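Long-range contacts in glycoside hydrolase (PDB 6ORH), which probably hydrolyses alpha-L-fucosidic linkages in host glycans, acting with a second pneumococcal fucosidase to degrade host carbohydrate antigens: residues A[54-59]-A[107-112]; A[62-67]-A[114-119]; A[47-52]-A[96-101]; A[149-154]-A[193-198]. The protein carries 2 engineered substitutions. All blocks are in the same frame, centred on the assembly; numbering follows the deposited sequence. Where two conformers were deposited one is given.

Contact 1 (A[54-59]-A[107-112]); sequences LDAREW and LEVSQA. With EDO (1,2-ethanediol), chain J.
Leu-54, just ahead of helix 56-65, brings its CD2 methyl to 3.6 Å from OE1 of Glu-108 on helix 105-116. It thus packs beside one oxygen of a carboxylate whose other oxygen, OE2, forms a salt bridge with Arg-99. Asp-55 is the N-cap that starts the helix, a place that suits aspartate because its short side chain lets OD1 accept from Glu-58 N in the first turn, 3.3 Å between OD1 and N, approached from above the carboxylate plane. The CA of Ala-56 lies 5.3 Å from that of Val-109; alanine suits a place where the backbones come this near, and its CB meets Val-109 CG2 at 3.9 Å. A water takes the Ala-56 N-H (2.9 Å from N) and donates to Glu-108 OE1 (2.7 Å), joining the first turn to the second helix. Arg-57 lays its CA 3.6 Å from CB of Ala-112, another small residue where backbones come close, while its extended chain carries the guanidinium to a salt bridge with Glu-115. The Trp-59 CG lies beside its backbone N (chi1 -57°), turning the indole back over Asp-55 and Ala-56. CZ3 consequently meets Val-109 CG2 obliquely at 3.8 Å, and NE1 bonds to Gly-302 O. Val-109 also touches Leu-71 and Leu-73 of strand 70-74: neighbouring helices pack together outside a parallel strand, as in a TIM-barrel wall.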
loop_
_atom_site.group_PDB
_atom_site.type_symbol
_atom_site.label_atom_id
_atom_site.label_comp_id
_atom_site.label_asym_id
_atom_site.label_seq_id
_atom_site.Cartn_x
_atom_site.Cartn_y
_atom_site.Cartn_z
ATOM N N LEU A 54 31.245 2.816 26.409
ATOM C CA LEU A 54 31.019 2.739 24.964
ATOM C C LEU A 54 31.936 1.711 24.298
ATOM O O LEU A 54 33.140 1.671 24.525
ATOM C CB LEU A 54 31.197 4.130 24.352
ATOM C CG LEU A 54 30.752 4.271 22.885
ATOM C CD1 LEU A 54 30.297 5.700 22.652
ATOM C CD2 LEU A 54 31.920 3.965 21.917
ATOM N N ASP A 55 31.331 0.889 23.436
ATOM C CA ASP A 55 32.071 -0.158 22.747
ATOM C C ASP A 55 31.624 -0.164 21.284
ATOM O O ASP A 55 30.631 -0.827 20.942
ATOM C CB ASP A 55 31.880 -1.494 23.462
ATOM C CG ASP A 55 32.800 -2.556 22.898
ATOM O OD1 ASP A 55 33.333 -2.344 21.801
ATOM O OD2 ASP A 55 33.063 -3.572 23.611
ATOM N N ALA A 56 32.330 0.645 20.459
ATOM C CA ALA A 56 31.965 0.768 19.051
ATOM C C ALA A 56 32.138 -0.553 18.302
ATOM O O ALA A 56 31.432 -0.792 17.306
ATOM C CB ALA A 56 32.775 1.867 18.376
ATOM N N ARG A 57 33.089 -1.382 18.747
ATOM C CA ARG A 57 33.263 -2.676 18.096
ATOM C C ARG A 57 32.009 -3.539 18.287
ATOM O O ARG A 57 31.666 -4.299 17.377
ATOM C CB ARG A 57 34.554 -3.379 18.567
ATOM C CG ARG A 57 34.876 -4.635 17.759
ATOM C CD ARG A 57 36.127 -5.318 18.320
ATOM N NE ARG A 57 36.517 -6.467 17.494
ATOM C CZ ARG A 57 36.015 -7.700 17.577
ATOM N NH1 ARG A 57 35.082 -7.991 18.465
ATOM N NH2 ARG A 57 36.465 -8.647 16.764
ATOM N N GLU A 58 31.344 -3.441 19.446
ATOM C CA GLU A 58 30.112 -4.194 19.664
ATOM C C GLU A 58 29.006 -3.682 18.745
ATOM O O GLU A 58 28.191 -4.473 18.294
ATOM C CB GLU A 58 29.639 -4.134 21.120
ATOM C CG GLU A 58 30.461 -5.084 21.978
ATOM C CD GLU A 58 30.267 -6.519 21.527
ATOM O OE1 GLU A 58 29.179 -7.070 21.821
ATOM O OE2 GLU A 58 31.187 -7.082 20.873
ATOM N N TRP A 59 28.982 -2.362 18.469
ATOM C CA TRP A 59 27.972 -1.864 17.543
ATOM C C TRP A 59 28.201 -2.531 16.192
ATOM O O TRP A 59 27.276 -3.074 15.585
ATOM C CB TRP A 59 28.066 -0.346 17.354
ATOM C CG TRP A 59 27.962 0.505 18.586
ATOM C CD1 TRP A 59 27.652 0.131 19.870
ATOM C CD2 TRP A 59 28.190 1.923 18.609
ATOM N NE1 TRP A 59 27.680 1.243 20.683
ATOM C CE2 TRP A 59 28.006 2.353 19.933
ATOM C CE3 TRP A 59 28.528 2.882 17.624
ATOM C CZ2 TRP A 59 28.157 3.693 20.299
ATOM C CZ3 TRP A 59 28.658 4.206 17.988
ATOM C CH2 TRP A 59 28.500 4.610 19.319
ATOM N N LEU A 107 36.745 7.716 14.714
ATOM C CA LEU A 107 37.861 6.780 14.658
ATOM C C LEU A 107 37.465 5.427 15.251
ATOM O O LEU A 107 37.771 4.388 14.650
ATOM C CB LEU A 107 39.042 7.365 15.441
ATOM C CG LEU A 107 40.301 6.496 15.412
ATOM C CD1 LEU A 107 40.841 6.393 13.997
ATOM C CD2 LEU A 107 41.364 7.101 16.326
ATOM N N GLU A 108 36.836 5.411 16.436
ATOM C CA GLU A 108 36.505 4.145 17.087
ATOM C C GLU A 108 35.599 3.300 16.190
ATOM O O GLU A 108 35.850 2.105 16.006
ATOM C CB GLU A 108 35.889 4.332 18.471
ATOM C CG GLU A 108 36.866 5.015 19.419
ATOM C CD GLU A 108 36.455 4.964 20.873
ATOM O OE1 GLU A 108 35.404 4.388 21.189
ATOM O OE2 GLU A 108 37.211 5.544 21.708
ATOM N N VAL A 109 34.583 3.943 15.590
ATOM C CA VAL A 109 33.682 3.209 14.703
ATOM C C VAL A 109 34.442 2.742 13.461
ATOM O O VAL A 109 34.214 1.623 13.004
ATOM C CB VAL A 109 32.423 4.041 14.353
ATOM C CG1 VAL A 109 31.546 3.301 13.336
ATOM C CG2 VAL A 109 31.598 4.317 15.607
ATOM N N SER A 110 35.288 3.621 12.901
ATOM C CA SER A 110 36.010 3.330 11.672
ATOM C C SER A 110 36.959 2.149 11.871
ATOM O O SER A 110 37.065 1.324 10.972
ATOM C CB SER A 110 36.775 4.552 11.193
ATOM O OG SER A 110 35.865 5.568 10.760
ATOM N N GLN A 111 37.603 2.075 13.042
ATOM C CA GLN A 111 38.523 0.962 13.295
ATOM C C GLN A 111 37.760 -0.358 13.253
ATOM O O GLN A 111 38.220 -1.320 12.606
ATOM C CB GLN A 111 39.169 1.112 14.669
ATOM C CG GLN A 111 40.224 2.198 14.669
ATOM C CD GLN A 111 40.680 2.555 16.060
ATOM O OE1 GLN A 111 39.968 2.352 17.047
ATOM N NE2 GLN A 111 41.881 3.105 16.141
ATOM N N ALA A 112 36.622 -0.389 13.971
ATOM C CA ALA A 112 35.772 -1.582 13.993
ATOM C C ALA A 112 35.199 -1.901 12.606
ATOM O O ALA A 112 35.203 -3.046 12.156
ATOM C CB ALA A 112 34.700 -1.427 15.048
HETATM C C1 EDO J . 35.291 1.336 26.729
HETATM O O1 EDO J . 34.448 2.446 26.815
HETATM C C2 EDO J . 35.393 0.787 28.074
HETATM O O2 EDO J . 35.695 1.861 28.934
HETATM O O HOH W 1 34.822 1.793 21.320
#

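Contact 2 (A[62-67]-A[114-119]); sequences VLKETG and TEFDMD
A bend at chi2 (72°) in Lys-64 carries its NZ to the end of helix 105-116, and two bends in Met-118, at chi2 and chi3 (69° and 75°), bring CE back against helix 56-65. Both helices end in a Schellman motif, with Gly-67 and Asp-117 in positive phi; glycine adopts that conformation readily, and Gly-67 N closes the turn on Lys-64 O. Met-118, flexible and unbranched, lays its terminal CE against the helix, 3.6 Å from Lys-64 N and 3.8 Å from Leu-63 CB. Leu-63 and Met-118 both also touch Leu-71 of strand 70-74, so the apolar side of the contact continues into the barrel wall.

Lysine suits the more open side because it is apolar along its length and charged at its end. Its CG lies 3.8 Å from CD2 of Phe-116, the two side chains meeting at a slant, while the ammonium reaches the carbonyls at the close of helix 105-116. In the conformer described, Lys-64 NZ makes a weak bond to Phe-116 O at 2.8 Å and Lys-64 NZ another to Asp-117 O at 3.1 Å; a second conformer makes this grip less certain. The negative end of the helix would probably welcome the positive charge. Asp-117 spends OD1 on Asn-161, and a water 2.6 Å from Lys-64 NZ gives a weak bond of 3.4 Å to Asp-117 OD2.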
loop_
_atom_site.group_PDB
_atom_site.type_symbol
_atom_site.label_atom_id
_atom_site.label_comp_id
_atom_site.label_asym_id
_atom_site.label_seq_id
_atom_site.Cartn_x
_atom_site.Cartn_y
_atom_site.Cartn_z
ATOM N N VAL A 62 27.588 -6.565 16.081
ATOM C CA VAL A 62 26.187 -6.957 16.090
ATOM C C VAL A 62 25.563 -6.609 14.739
ATOM O O VAL A 62 24.853 -7.424 14.152
ATOM C CB VAL A 62 25.411 -6.352 17.270
ATOM C CG1 VAL A 62 23.903 -6.459 17.061
ATOM C CG2 VAL A 62 25.793 -7.089 18.559
ATOM N N LEU A 63 25.866 -5.414 14.226
ATOM C CA LEU A 63 25.311 -5.077 12.910
ATOM C C LEU A 63 25.802 -6.031 11.814
ATOM O O LEU A 63 25.026 -6.422 10.947
ATOM C CB LEU A 63 25.636 -3.614 12.583
ATOM C CG LEU A 63 24.971 -2.587 13.493
ATOM C CD1 LEU A 63 25.513 -1.185 13.203
ATOM C CD2 LEU A 63 23.449 -2.648 13.355
ATOM N N LYS A 64 27.090 -6.394 11.842
ATOM C CA LYS A 64 27.647 -7.293 10.841
ATOM C C LYS A 64 26.944 -8.644 10.947
ATOM O O LYS A 64 26.501 -9.206 9.939
ATOM C CB LYS A 64 29.148 -7.494 11.065
ATOM C CG LYS A 64 29.858 -8.320 9.999
ATOM C CD LYS A 64 30.028 -7.592 8.674
ATOM C CE LYS A 64 30.858 -8.376 7.678
ATOM N NZ LYS A 64 31.137 -7.624 6.442
ATOM N N GLU A 65 26.830 -9.144 12.184
ATOM C CA GLU A 65 26.279 -10.477 12.409
ATOM C C GLU A 65 24.798 -10.529 12.046
ATOM O O GLU A 65 24.280 -11.619 11.781
ATOM C CB GLU A 65 26.483 -10.953 13.850
ATOM C CG GLU A 65 27.944 -11.267 14.166
ATOM C CD GLU A 65 28.090 -11.829 15.574
ATOM O OE1 GLU A 65 27.044 -12.157 16.216
ATOM O OE2 GLU A 65 29.258 -11.935 16.032
ATOM N N THR A 66 24.112 -9.372 12.030
ATOM C CA THR A 66 22.678 -9.371 11.770
ATOM C C THR A 66 22.358 -8.868 10.363
ATOM O O THR A 66 21.190 -8.526 10.122
ATOM C CB THR A 66 21.895 -8.632 12.862
ATOM O OG1 THR A 66 22.300 -7.263 12.980
ATOM C CG2 THR A 66 22.084 -9.306 14.213
ATOM N N GLY A 67 23.379 -8.795 9.492
ATOM C CA GLY A 67 23.196 -8.714 8.034
ATOM C C GLY A 67 23.308 -7.303 7.428
ATOM O O GLY A 67 23.070 -7.117 6.228
ATOM N N THR A 114 36.480 -1.190 9.764
ATOM C CA THR A 114 37.539 -1.721 8.917
ATOM C C THR A 114 37.769 -3.214 9.221
ATOM O O THR A 114 37.862 -4.052 8.304
ATOM C CB THR A 114 38.790 -0.862 9.075
ATOM O OG1 THR A 114 38.455 0.466 8.632
ATOM C CG2 THR A 114 39.958 -1.395 8.276
ATOM N N GLU A 115 37.796 -3.536 10.513
ATOM C CA GLU A 115 38.013 -4.921 10.931
ATOM C C GLU A 115 36.940 -5.850 10.359
ATOM O O GLU A 115 37.242 -6.960 9.874
ATOM C CB GLU A 115 38.038 -4.994 12.455
ATOM C CG GLU A 115 38.276 -6.420 12.948
ATOM C CD GLU A 115 38.165 -6.642 14.441
ATOM O OE1 GLU A 115 37.979 -5.679 15.203
ATOM O OE2 GLU A 115 38.287 -7.824 14.834
ATOM N N PHE A 116 35.688 -5.379 10.359
ATOM C CA PHE A 116 34.543 -6.192 9.967
ATOM C C PHE A 116 34.168 -6.009 8.494
ATOM O O PHE A 116 33.193 -6.614 8.033
ATOM C CB PHE A 116 33.349 -5.901 10.883
ATOM C CG PHE A 116 33.439 -6.605 12.213
ATOM C CD1 PHE A 116 34.129 -6.037 13.277
ATOM C CD2 PHE A 116 32.831 -7.841 12.396
ATOM C CE1 PHE A 116 34.229 -6.692 14.498
ATOM C CE2 PHE A 116 32.898 -8.480 13.628
ATOM C CZ PHE A 116 33.608 -7.908 14.664
ATOM N N ASP A 117 34.934 -5.183 7.753
ATOM C CA ASP A 117 34.584 -4.861 6.371
ATOM C C ASP A 117 33.127 -4.400 6.309
ATOM O O ASP A 117 32.324 -4.870 5.503
ATOM C CB ASP A 117 34.819 -6.039 5.418
ATOM C CG ASP A 117 34.764 -5.636 3.954
ATOM O OD1 ASP A 117 34.960 -4.430 3.664
ATOM O OD2 ASP A 117 34.473 -6.523 3.107
ATOM N N MET A 118 32.803 -3.443 7.189
ATOM C CA MET A 118 31.506 -2.784 7.244
ATOM C C MET A 118 31.641 -1.439 6.536
ATOM O O MET A 118 32.438 -0.601 6.950
ATOM C CB MET A 118 31.104 -2.522 8.700
ATOM C CG MET A 118 29.819 -1.718 8.848
ATOM S SD MET A 118 28.337 -2.558 8.367
ATOM C CE MET A 118 28.116 -3.680 9.752
ATOM N N ASP A 119 30.932 -1.258 5.410
ATOM C CA ASP A 119 31.006 0.034 4.739
ATOM C C ASP A 119 30.493 1.142 5.650
ATOM O O ASP A 119 29.661 0.899 6.544
ATOM C CB ASP A 119 30.233 0.022 3.424
ATOM C CG ASP A 119 30.906 -0.841 2.363
ATOM O OD1 ASP A 119 32.090 -1.209 2.494
ATOM O OD2 ASP A 119 30.228 -1.143 1.396
HETATM O O HOH W 2 31.401 -7.708 3.832
#

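Contact 3 (A[47-52]-A[96-101]); sequences ERFNPS and SPWRRG. With EDO (1,2-ethanediol), chain J.
Aromatic contact dominates: Phe-49 turns an edge toward the face of Trp-98, an offset edge-to-face pair with planes at 79° and the centroid of the Phe-49 ring 5.7 Å from that of the indole five-membered ring. Pro-51 adds a CH-pi contact, its CG 3.9 Å from the same five-membered centroid, and the opposite indole face carries Arg-99 CG. The compact, rigid proline ring can lay its CH groups on an indole face. Separately, Pro-97 packs on the Glu-47 carbonyl, CG 3.5 Å from O.

Polar links are mostly indirect. A water donates to Asn-50 OD1 (3.1 Å) and accepts from Arg-99 N (2.9 Å), whereas Phe-49 O is buried without a partner. Arg-99 NH1 bonds to O1 of an ethanediol, probably from the crystallisation liquor (2.7 Å), whose O2 donates to Ser-52 O.

Pro-51 centres an inverse gamma turn. The segments belong to the connections from strands 23-27 and 70-74 to helices 56-65 and 105-116, the first interrupted by helix 31-35; such beta-to-alpha loops leave the C-terminal ends of TIM-barrel strands.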
loop_
_atom_site.group_PDB
_atom_site.type_symbol
_atom_site.label_atom_id
_atom_site.label_comp_id
_atom_site.label_asym_id
_atom_site.label_seq_id
_atom_site.Cartn_x
_atom_site.Cartn_y
_atom_site.Cartn_z
ATOM N N GLU A 47 29.972 18.521 29.313
ATOM C CA GLU A 47 30.334 17.705 30.468
ATOM C C GLU A 47 29.361 16.535 30.649
ATOM O O GLU A 47 29.715 15.536 31.275
ATOM C CB GLU A 47 30.478 18.545 31.743
ATOM C CG GLU A 47 31.387 19.749 31.579
ATOM C CD GLU A 47 32.888 19.520 31.692
ATOM O OE1 GLU A 47 33.300 18.385 32.011
ATOM O OE2 GLU A 47 33.646 20.482 31.454
ATOM N N ARG A 48 28.145 16.648 30.085
ATOM C CA ARG A 48 27.147 15.590 30.220
ATOM C C ARG A 48 27.457 14.414 29.281
ATOM O O ARG A 48 26.930 13.317 29.468
ATOM C CB ARG A 48 25.734 16.133 29.968
ATOM C CG ARG A 48 25.233 17.136 31.002
ATOM C CD ARG A 48 24.386 16.517 32.096
ATOM N NE ARG A 48 23.128 15.956 31.610
ATOM C CZ ARG A 48 21.989 16.638 31.489
ATOM N NH1 ARG A 48 21.936 17.911 31.826
ATOM N NH2 ARG A 48 20.899 16.046 31.031
ATOM N N PHE A 49 28.320 14.640 28.284
ATOM C CA PHE A 49 28.636 13.596 27.308
ATOM C C PHE A 49 29.738 12.689 27.867
ATOM O O PHE A 49 30.930 12.956 27.653
ATOM C CB PHE A 49 29.023 14.206 25.948
ATOM C CG PHE A 49 29.205 13.172 24.866
ATOM C CD1 PHE A 49 28.098 12.573 24.265
ATOM C CD2 PHE A 49 30.477 12.739 24.510
ATOM C CE1 PHE A 49 28.276 11.553 23.335
ATOM C CE2 PHE A 49 30.654 11.760 23.540
ATOM C CZ PHE A 49 29.543 11.184 22.947
ATOM N N ASN A 50 29.335 11.587 28.522
ATOM C CA ASN A 50 30.293 10.659 29.117
ATOM C C ASN A 50 29.800 9.210 29.083
ATOM O O ASN A 50 29.518 8.593 30.108
ATOM C CB ASN A 50 30.806 11.083 30.500
ATOM C CG ASN A 50 31.947 10.197 30.962
ATOM O OD1 ASN A 50 32.578 9.483 30.166
ATOM N ND2 ASN A 50 32.203 10.212 32.256
ATOM N N PRO A 51 29.695 8.591 27.888
ATOM C CA PRO A 51 29.391 7.157 27.784
ATOM C C PRO A 51 30.597 6.263 28.099
ATOM O O PRO A 51 31.298 5.758 27.187
ATOM C CB PRO A 51 29.038 7.011 26.297
ATOM C CG PRO A 51 29.919 8.073 25.633
ATOM C CD PRO A 51 29.881 9.254 26.583
ATOM N N SER A 52 30.811 6.004 29.391
ATOM C CA SER A 52 32.057 5.378 29.817
ATOM C C SER A 52 32.146 3.908 29.409
ATOM O O SER A 52 33.253 3.359 29.347
ATOM C CB SER A 52 32.272 5.523 31.297
ATOM O OG SER A 52 31.167 4.962 31.985
ATOM N N SER A 96 34.734 17.283 26.228
ATOM C CA SER A 96 33.902 16.392 27.016
ATOM C C SER A 96 34.799 15.511 27.886
ATOM O O SER A 96 35.975 15.354 27.591
ATOM C CB SER A 96 32.998 15.561 26.140
ATOM O OG SER A 96 33.659 14.386 25.684
ATOM N N PRO A 97 34.292 14.941 28.996
ATOM C CA PRO A 97 35.108 14.033 29.805
ATOM C C PRO A 97 35.301 12.646 29.212
ATOM O O PRO A 97 36.123 11.868 29.698
ATOM C CB PRO A 97 34.368 13.933 31.138
ATOM C CG PRO A 97 32.947 14.370 30.851
ATOM C CD PRO A 97 32.980 15.214 29.593
ATOM N N TRP A 98 34.532 12.328 28.164
ATOM C CA TRP A 98 34.672 11.016 27.554
ATOM C C TRP A 98 36.129 10.826 27.121
ATOM O O TRP A 98 36.689 11.707 26.483
ATOM C CB TRP A 98 33.714 10.954 26.342
ATOM C CG TRP A 98 33.735 9.648 25.606
ATOM C CD1 TRP A 98 33.491 8.420 26.138
ATOM C CD2 TRP A 98 33.986 9.437 24.201
ATOM N NE1 TRP A 98 33.599 7.450 25.177
ATOM C CE2 TRP A 98 33.886 8.045 23.975
ATOM C CE3 TRP A 98 34.291 10.277 23.127
ATOM C CZ2 TRP A 98 34.116 7.480 22.721
ATOM C CZ3 TRP A 98 34.477 9.725 21.871
ATOM C CH2 TRP A 98 34.382 8.342 21.673
ATOM N N ARG A 99 36.743 9.667 27.447
ATOM C CA ARG A 99 38.134 9.383 27.073
ATOM C C ARG A 99 39.081 10.514 27.500
ATOM O O ARG A 99 40.110 10.756 26.860
ATOM C CB ARG A 99 38.272 9.101 25.574
ATOM C CG ARG A 99 37.244 8.121 25.028
ATOM C CD ARG A 99 37.630 6.683 25.300
ATOM N NE ARG A 99 36.844 5.781 24.463
ATOM C CZ ARG A 99 36.024 4.844 24.934
ATOM N NH1 ARG A 99 35.888 4.661 26.237
ATOM N NH2 ARG A 99 35.345 4.065 24.098
ATOM N N ARG A 100 38.723 11.205 28.588
ATOM C CA ARG A 100 39.474 12.339 29.125
ATOM C C ARG A 100 39.776 13.386 28.058
ATOM O O ARG A 100 40.872 13.948 28.023
ATOM C CB ARG A 100 40.784 11.888 29.779
ATOM C CG ARG A 100 40.793 12.029 31.293
ATOM C CD ARG A 100 41.801 11.054 31.881
ATOM N NE ARG A 100 41.789 9.813 31.114
ATOM C CZ ARG A 100 42.266 8.656 31.563
ATOM N NH1 ARG A 100 42.799 8.600 32.772
ATOM N NH2 ARG A 100 42.193 7.568 30.818
ATOM N N GLY A 101 38.790 13.656 27.195
ATOM C CA GLY A 101 38.923 14.695 26.200
ATOM C C GLY A 101 39.642 14.256 24.925
ATOM O O GLY A 101 39.746 15.054 24.004
HETATM C C1 EDO J . 35.291 1.336 26.729
HETATM O O1 EDO J . 34.448 2.446 26.815
HETATM C C2 EDO J . 35.393 0.787 28.074
HETATM O O2 EDO J . 35.695 1.861 28.934
HETATM O O HOH W 3 35.323 8.129 29.522
#

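Contact 4 (A[149-154]-A[193-198]); sequences QLKEIL and RDLQGD. With EDO (1,2-ethanediol), chain F.
Leu-154 and Leu-195, with CA atoms 6.0 Å apart, bring together the final turns of helices 139-154 and 185-196. Leu-195 lays its CD1 methyl against the first helix, 3.9 Å from both Lys-151 CA and Leu-154 CB, while its own CB is 3.6 Å from Leu-154 O. Leucine suits the place because one methyl, CD1, reaches the helix backbone and Leu-154 CB together.

Gln-196 supplies the polar link. Its chi1 (-66°) puts CG 3.9 Å from Leu-154 CB, and the bend at chi2 (-74°) turns the amide toward Leu-154 O. NE2 then donates to Leu-154 O at 3.0 Å, nearly straight at 162°; the acceptor lies close to the plane of the amide, and the donor is somewhat tilted from that of the carbonyl. This carbonyl, at the end of its helix, has no following turn to bond with, and a glutamine can serve it while its amide also bonds with Phe-165 N through OE1 and Gly-163 O through NE2.

Deeper in, Leu-154 rests on Ile-192 and Phe-165, and Leu-150 on Trp-188; Leu-150 and Ile-153 press on Leu-124 and Val-122 of strand 119-124, seating helix 139-154 on the barrel sheet, with helix 185-196 beside it.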
loop_
_atom_site.group_PDB
_atom_site.type_symbol
_atom_site.label_atom_id
_atom_site.label_comp_id
_atom_site.label_asym_id
_atom_site.label_seq_id
_atom_site.Cartn_x
_atom_site.Cartn_y
_atom_site.Cartn_z
ATOM N N GLN A 149 34.978 20.519 7.309
ATOM C CA GLN A 149 34.735 19.286 8.043
ATOM C C GLN A 149 34.606 18.112 7.071
ATOM O O GLN A 149 35.107 17.023 7.375
ATOM C CB GLN A 149 33.579 19.473 9.030
ATOM C CG GLN A 149 33.997 20.415 10.148
ATOM C CD GLN A 149 32.961 20.447 11.232
ATOM O OE1 GLN A 149 31.749 20.361 10.976
ATOM N NE2 GLN A 149 33.441 20.612 12.450
ATOM N N LEU A 150 33.914 18.318 5.943
ATOM C CA LEU A 150 33.886 17.276 4.917
ATOM C C LEU A 150 35.320 16.830 4.604
ATOM O O LEU A 150 35.578 15.624 4.500
ATOM C CB LEU A 150 33.198 17.762 3.639
ATOM C CG LEU A 150 31.670 17.930 3.683
ATOM C CD1 LEU A 150 31.168 18.438 2.341
ATOM C CD2 LEU A 150 31.002 16.606 4.034
ATOM N N LYS A 151 36.245 17.802 4.428
ATOM C CA LYS A 151 37.622 17.480 4.069
ATOM C C LYS A 151 38.296 16.695 5.191
ATOM O O LYS A 151 38.982 15.702 4.938
ATOM C CB LYS A 151 38.373 18.785 3.772
ATOM C CG LYS A 151 37.951 19.386 2.434
ATOM C CD LYS A 151 38.611 20.729 2.154
ATOM C CE LYS A 151 38.230 21.289 0.800
ATOM N NZ LYS A 151 38.912 22.588 0.585
ATOM N N GLU A 152 38.103 17.123 6.441
ATOM C CA GLU A 152 38.684 16.427 7.585
ATOM C C GLU A 152 38.228 14.972 7.625
ATOM O O GLU A 152 39.010 14.071 7.947
ATOM C CB GLU A 152 38.173 16.994 8.904
ATOM C CG GLU A 152 38.924 18.209 9.335
ATOM C CD GLU A 152 38.519 18.714 10.710
ATOM O OE1 GLU A 152 37.303 18.726 11.029
ATOM O OE2 GLU A 152 39.442 19.063 11.479
ATOM N N ILE A 153 36.952 14.755 7.320
ATOM C CA ILE A 153 36.376 13.430 7.505
ATOM C C ILE A 153 36.799 12.543 6.340
ATOM O O ILE A 153 37.128 11.356 6.546
ATOM C CB ILE A 153 34.839 13.547 7.592
ATOM C CG1 ILE A 153 34.433 14.263 8.892
ATOM C CG2 ILE A 153 34.187 12.171 7.472
ATOM C CD1 ILE A 153 33.010 14.850 8.848
ATOM N N LEU A 154 36.714 13.104 5.124
ATOM C CA LEU A 154 36.776 12.280 3.927
ATOM C C LEU A 154 38.192 12.137 3.352
ATOM O O LEU A 154 38.371 11.383 2.383
ATOM C CB LEU A 154 35.802 12.814 2.869
ATOM C CG LEU A 154 34.340 12.911 3.312
ATOM C CD1 LEU A 154 33.538 13.655 2.251
ATOM C CD2 LEU A 154 33.722 11.515 3.568
ATOM N N ARG A 193 33.578 14.190 -4.358
ATOM C CA ARG A 193 34.110 13.401 -5.464
ATOM C C ARG A 193 35.638 13.360 -5.384
ATOM O O ARG A 193 36.274 12.313 -5.538
ATOM C CB ARG A 193 33.667 14.020 -6.792
ATOM C CG ARG A 193 32.241 13.674 -7.193
ATOM C CD ARG A 193 31.849 14.117 -8.595
ATOM N NE ARG A 193 31.968 15.541 -8.880
ATOM C CZ ARG A 193 31.030 16.446 -8.622
ATOM N NH1 ARG A 193 29.895 16.090 -8.042
ATOM N NH2 ARG A 193 31.244 17.708 -8.935
ATOM N N ASP A 194 36.243 14.527 -5.173
ATOM C CA ASP A 194 37.696 14.629 -5.180
ATOM C C ASP A 194 38.282 13.642 -4.176
ATOM O O ASP A 194 39.318 13.024 -4.429
ATOM C CB ASP A 194 38.179 16.021 -4.758
ATOM C CG ASP A 194 37.972 17.152 -5.753
ATOM O OD1 ASP A 194 37.715 16.869 -6.956
ATOM O OD2 ASP A 194 38.051 18.330 -5.307
ATOM N N LEU A 195 37.606 13.468 -3.031
ATOM C CA LEU A 195 38.171 12.670 -1.946
ATOM C C LEU A 195 37.653 11.229 -1.920
ATOM O O LEU A 195 38.342 10.364 -1.358
ATOM C CB LEU A 195 37.885 13.370 -0.612
ATOM C CG LEU A 195 38.541 14.735 -0.440
ATOM C CD1 LEU A 195 38.162 15.293 0.904
ATOM C CD2 LEU A 195 40.071 14.584 -0.490
ATOM N N GLN A 196 36.457 10.999 -2.470
ATOM C CA GLN A 196 35.778 9.717 -2.316
ATOM C C GLN A 196 35.110 9.219 -3.595
ATOM O O GLN A 196 34.308 8.287 -3.538
ATOM C CB GLN A 196 34.828 9.760 -1.105
ATOM C CG GLN A 196 35.534 9.916 0.238
ATOM C CD GLN A 196 36.226 8.652 0.711
ATOM O OE1 GLN A 196 35.906 7.552 0.250
ATOM N NE2 GLN A 196 37.163 8.790 1.640
ATOM N N GLY A 197 35.418 9.823 -4.749
ATOM C CA GLY A 197 34.941 9.297 -6.022
ATOM C C GLY A 197 33.415 9.254 -6.110
ATOM O O GLY A 197 32.774 10.283 -5.886
ATOM N N ASP A 198 32.832 8.101 -6.464
ATOM C CA ASP A 198 31.395 8.083 -6.682
ATOM C C ASP A 198 30.637 7.705 -5.404
ATOM O O ASP A 198 29.513 7.217 -5.492
ATOM C CB ASP A 198 30.922 7.328 -7.935
ATOM C CG ASP A 198 29.592 7.883 -8.466
ATOM O OD1 ASP A 198 29.230 9.035 -8.118
ATOM O OD2 ASP A 198 28.893 7.162 -9.195
HETATM C C1 EDO F . 25.186 16.086 -8.668
HETATM O O1 EDO F . 24.588 17.365 -8.809
HETATM C C2 EDO F . 26.627 16.114 -8.998
HETATM O O2 EDO F . 27.263 17.385 -8.828
HETATM O O HOH W 4 40.448 10.093 0.281
#

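In the fold
Contacts 1 and 2 lie successively along the same pair, helices 56-65 and 105-116, with centres 11 Å apart, and are joined by the Arg-57 to Glu-115 salt bridge. Contact 3 brings together the loops preceding those helices, its centre 16 Å from that of contact 1; Arg-99 ties the two through Glu-108, and both touch the same ethanediol. Along the chain the segments of contacts 1 to 3 alternate, as expected for consecutive strand-loop-helix units. Contact 4 follows them in series, pairing helices 139-154 and 185-196; its centre is 21 Å from that of contact 1, without touching it. Contacts 1, 2 and 4 join outer helices and contact 3 joins loops leading into them; all lie away from the glycan and calcium sites.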